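Local coordinates for natterin-like protein (Lethenteron camtschaticum, PDB 6IUL) that is a cytotoxic lamprey immune protein that probably recognises glycans through a jacalin-like lectin domain and forms membrane pores through an aerolysin-type module, at residues M2-T6 against N287-L291; A27-Q31 against G122-G126. All blocks are in the same frame, centred on the assembly; numbering follows the deposited sequence.

Contact 1 of 2, residues M2-T6 against N287-L291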
# COMPACT_ATOMS: atom_id res chain seq x y z
N MET A 2 24.97 -10.89 30.34
CA MET A 2 23.87 -9.96 30.19
C MET A 2 23.90 -9.01 29.01
O MET A 2 24.91 -8.43 28.73
CB MET A 2 23.73 -9.13 31.43
CG MET A 2 22.55 -8.22 31.32
SD MET A 2 21.48 -8.48 32.71
CE MET A 2 19.88 -8.47 31.94
N VAL A 3 22.78 -8.85 28.32
CA VAL A 3 22.74 -7.90 27.20
C VAL A 3 21.73 -6.79 27.43
O VAL A 3 20.78 -6.95 28.18
CB VAL A 3 22.46 -8.58 25.82
CG1 VAL A 3 23.60 -9.50 25.42
CG2 VAL A 3 21.14 -9.35 25.84
N TYR A 4 21.94 -5.67 26.72
CA TYR A 4 21.14 -4.47 26.88
C TYR A 4 20.61 -3.96 25.53
O TYR A 4 21.22 -4.17 24.48
CB TYR A 4 21.98 -3.38 27.57
CG TYR A 4 22.56 -3.81 28.90
CD1 TYR A 4 21.82 -3.69 30.07
CD2 TYR A 4 23.84 -4.38 28.97
CE1 TYR A 4 22.35 -4.10 31.29
CE2 TYR A 4 24.38 -4.78 30.19
CZ TYR A 4 23.63 -4.63 31.34
OH TYR A 4 24.16 -5.04 32.54
N PRO A 5 19.45 -3.30 25.56
CA PRO A 5 18.85 -2.74 24.36
C PRO A 5 19.50 -1.46 23.85
O PRO A 5 19.24 -1.08 22.70
CB PRO A 5 17.40 -2.46 24.79
CG PRO A 5 17.48 -2.22 26.26
CD PRO A 5 18.60 -3.08 26.76
N THR A 6 20.32 -0.80 24.70
CA THR A 6 20.99 0.43 24.34
C THR A 6 22.48 0.38 24.61
O THR A 6 22.95 -0.43 25.37
CB THR A 6 20.43 1.67 25.06
OG1 THR A 6 20.72 1.59 26.45
CG2 THR A 6 18.96 1.78 24.92
N ASN A 287 20.87 -8.56 19.50
CA ASN A 287 21.52 -9.21 20.62
C ASN A 287 20.53 -9.94 21.56
O ASN A 287 20.93 -10.53 22.52
CB ASN A 287 22.39 -8.22 21.44
CG ASN A 287 21.57 -7.16 22.16
OD1 ASN A 287 20.33 -7.24 22.25
ND2 ASN A 287 22.27 -6.18 22.71
N GLY A 288 19.25 -9.87 21.26
CA GLY A 288 18.22 -10.53 22.09
C GLY A 288 17.53 -9.65 23.12
O GLY A 288 16.48 -10.00 23.64
N ALA A 289 18.07 -8.46 23.41
CA ALA A 289 17.41 -7.59 24.38
C ALA A 289 16.26 -6.92 23.68
O ALA A 289 16.13 -7.02 22.48
CB ALA A 289 18.40 -6.54 24.96
N SER A 290 15.44 -6.19 24.44
CA SER A 290 14.31 -5.52 23.87
C SER A 290 13.93 -4.25 24.64
O SER A 290 14.39 -3.98 25.75
CB SER A 290 13.09 -6.48 23.82
OG SER A 290 12.59 -6.69 25.12
N LEU A 291 13.06 -3.49 24.01
CA LEU A 291 12.61 -2.18 24.48
C LEU A 291 11.10 -2.06 24.26
O LEU A 291 10.61 -2.24 23.13
CB LEU A 291 13.30 -1.14 23.62
CG LEU A 291 13.49 0.23 24.19
CD1 LEU A 291 14.33 0.09 25.46
CD2 LEU A 291 14.16 1.12 23.16
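An Asx turn at Asn287, in the loop just ahead of strand 290-313, receives the N-terminal tail of the chain and joins it to the aerolysin-type part of the protein. The side-chain amide of Asn287 works in two directions. Asn287 OD1 takes the backbone N-H of Ala289 at 2.8 Å, closing the turn, while Asn287 ND2 reaches across to Tyr4 O at 2.9 Å. That second bond is nearly straight, 167° at the hydrogen; Tyr4 O lies almost in the amide plane, whereas the donor is tilted 29° from the plane of the Tyr4 carbonyl. With CG set between the backbone N and the carbonyl carbon (chi1 67°), the amide folds back over its own turn, and the bond to Ala289 N helps to fix its rotation. Beside the amide, Val3 packs with its CG2 branch 3.5 Å from the backbone O of Asn287. CG2 also approaches the methyl CB of Ala289. The Ala289 methyl presses against the Tyr4-Pro5 peptide, Ala289 CB lying 3.4 Å from Tyr4 C, with the Pro5 ring alongside. Farther on, CB and CG of Pro5 rest on the strand: CB lies 3.5 Å from the carbonyl O of Ser290, and CG meets the CD1 methyl of Leu291 at 4.0 Å, the two side chains crossing at about a right angle. Tyr4 O also accepts a bond from ND2 of Asn144, so two side-chain amides grip one carbonyl. Asn144 belongs to strand 135-155, which pairs with strand 6-12 continuing the tail; Leu291 bonds through its backbone to Ile283 of strand 260-285, and Glu189 of the second subunit packs on Asn287.

Contact 2 of 2, residues A27-Q31 against G122-G126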
# COMPACT_ATOMS: atom_id res chain seq x y z
N ALA A 27 10.17 5.70 23.14
CA ALA A 27 10.90 5.52 21.87
C ALA A 27 11.01 6.78 21.02
O ALA A 27 11.02 6.73 19.78
CB ALA A 27 10.25 4.39 21.06
N ALA A 28 11.08 7.93 21.67
CA ALA A 28 11.34 9.17 20.98
C ALA A 28 12.84 9.23 20.68
O ALA A 28 13.64 8.82 21.50
CB ALA A 28 10.92 10.37 21.82
N THR A 29 13.19 9.75 19.51
CA THR A 29 14.54 9.70 19.04
C THR A 29 15.09 11.09 18.70
O THR A 29 14.41 12.08 18.68
CB THR A 29 14.63 8.81 17.78
OG1 THR A 29 13.78 9.29 16.75
CG2 THR A 29 14.23 7.38 18.11
N LEU A 30 16.39 11.13 18.46
CA LEU A 30 17.08 12.37 18.20
C LEU A 30 16.61 12.97 16.89
O LEU A 30 16.70 12.32 15.87
CB LEU A 30 18.59 12.12 18.14
CG LEU A 30 19.45 13.33 17.78
CD1 LEU A 30 19.37 14.39 18.88
CD2 LEU A 30 20.90 12.91 17.52
N GLN A 31 16.13 14.21 16.93
CA GLN A 31 15.68 14.93 15.75
C GLN A 31 16.65 16.03 15.35
O GLN A 31 16.91 16.24 14.15
CB GLN A 31 14.29 15.54 15.96
CG GLN A 31 13.83 16.26 14.70
CD GLN A 31 12.36 16.57 14.59
OE1 GLN A 31 11.54 16.19 15.43
NE2 GLN A 31 12.04 17.35 13.56
N GLY A 122 22.36 2.92 14.86
CA GLY A 122 22.42 4.29 14.35
C GLY A 122 21.22 5.14 14.72
O GLY A 122 21.13 6.28 14.30
N ILE A 123 20.28 4.58 15.49
CA ILE A 123 19.12 5.32 15.90
C ILE A 123 19.39 5.83 17.30
O ILE A 123 19.52 5.04 18.23
CB ILE A 123 17.85 4.43 15.94
CG1 ILE A 123 17.58 3.70 14.62
CG2 ILE A 123 16.66 5.23 16.38
CD1 ILE A 123 17.37 4.62 13.49
N CYS A 124 19.44 7.13 17.46
CA CYS A 124 19.85 7.73 18.69
C CYS A 124 18.67 8.14 19.57
O CYS A 124 17.69 8.70 19.05
CB CYS A 124 20.73 8.94 18.41
SG CYS A 124 21.32 9.84 19.87
N LEU A 125 18.75 7.83 20.87
CA LEU A 125 17.69 8.15 21.82
C LEU A 125 17.98 9.40 22.64
O LEU A 125 17.12 9.85 23.40
CB LEU A 125 17.45 7.01 22.80
CG LEU A 125 16.83 5.71 22.26
CD1 LEU A 125 16.97 4.61 23.28
CD2 LEU A 125 15.39 5.95 21.86
N GLY A 126 19.17 9.98 22.51
CA GLY A 126 19.51 11.18 23.27
C GLY A 126 20.99 11.16 23.68
O GLY A 126 21.84 10.50 23.04
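Leu30 and Cys124 face each other, Leu30 CB lying 3.8 Å from Cys124 CB. The thiol lies against one leucine branch, with Leu30 CD2 3.9 Å from Cys124 SG. Both side chains leave the backbone with their gamma atom anti to N (chi1 176° for Leu30, 179° for Cys124), and together with the Leu30 chi2 of 66° this brings CD2 of Leu30 beside CB and SG of Cys124. The same two residues share the backbone hydrogen bond of the contact, Leu30 N to Cys124 O at 2.8 Å. On the other side of this bond, Thr29 turns its methyl to the second segment. Thr29 CG2 meets the CG2 branch of Ile123 at 3.7 Å, the pair crossing obliquely, and Thr29 CB sits 3.3 Å from Cys124 O, so that this carbonyl is flanked by carbon as well as gripped by an N-H. Leu125 starts out pointing away from the facing segment, yet its CD2 methyl comes back to within 3.4 Å of Ala28 O. Phe140 and Phe142 cover Cys124, Ile143 touches Ile123 and Leu125, and Thr209 of helix 206-209 lies against Thr29 and Ile123. This largely apolar junction joins strand 30-37 of one four-stranded antiparallel sheet to strand 124-131 of another sheet, as expected for the beta-prism core of a jacalin-like lectin domain.

Both contacts reach the large mixed sheet, but from different levels of burial. Contact 1 lies at the surface and ties the N-terminal tail to the start of strand 290-313; contact 2 is buried within the lectin domain, where residues 27-31 meet the beginning of strand 124-131. Their chemistry follows: in contact 1 a side-chain amide supplies the bond across the segments, whereas in contact 2 the bond is purely backbone and methyl, leucine and thiol groups fill in around it. The centres are about 16 Å apart, and the two sites touch directly where CG2 of Thr6 packs on CD1 of Leu125 at 3.8 Å.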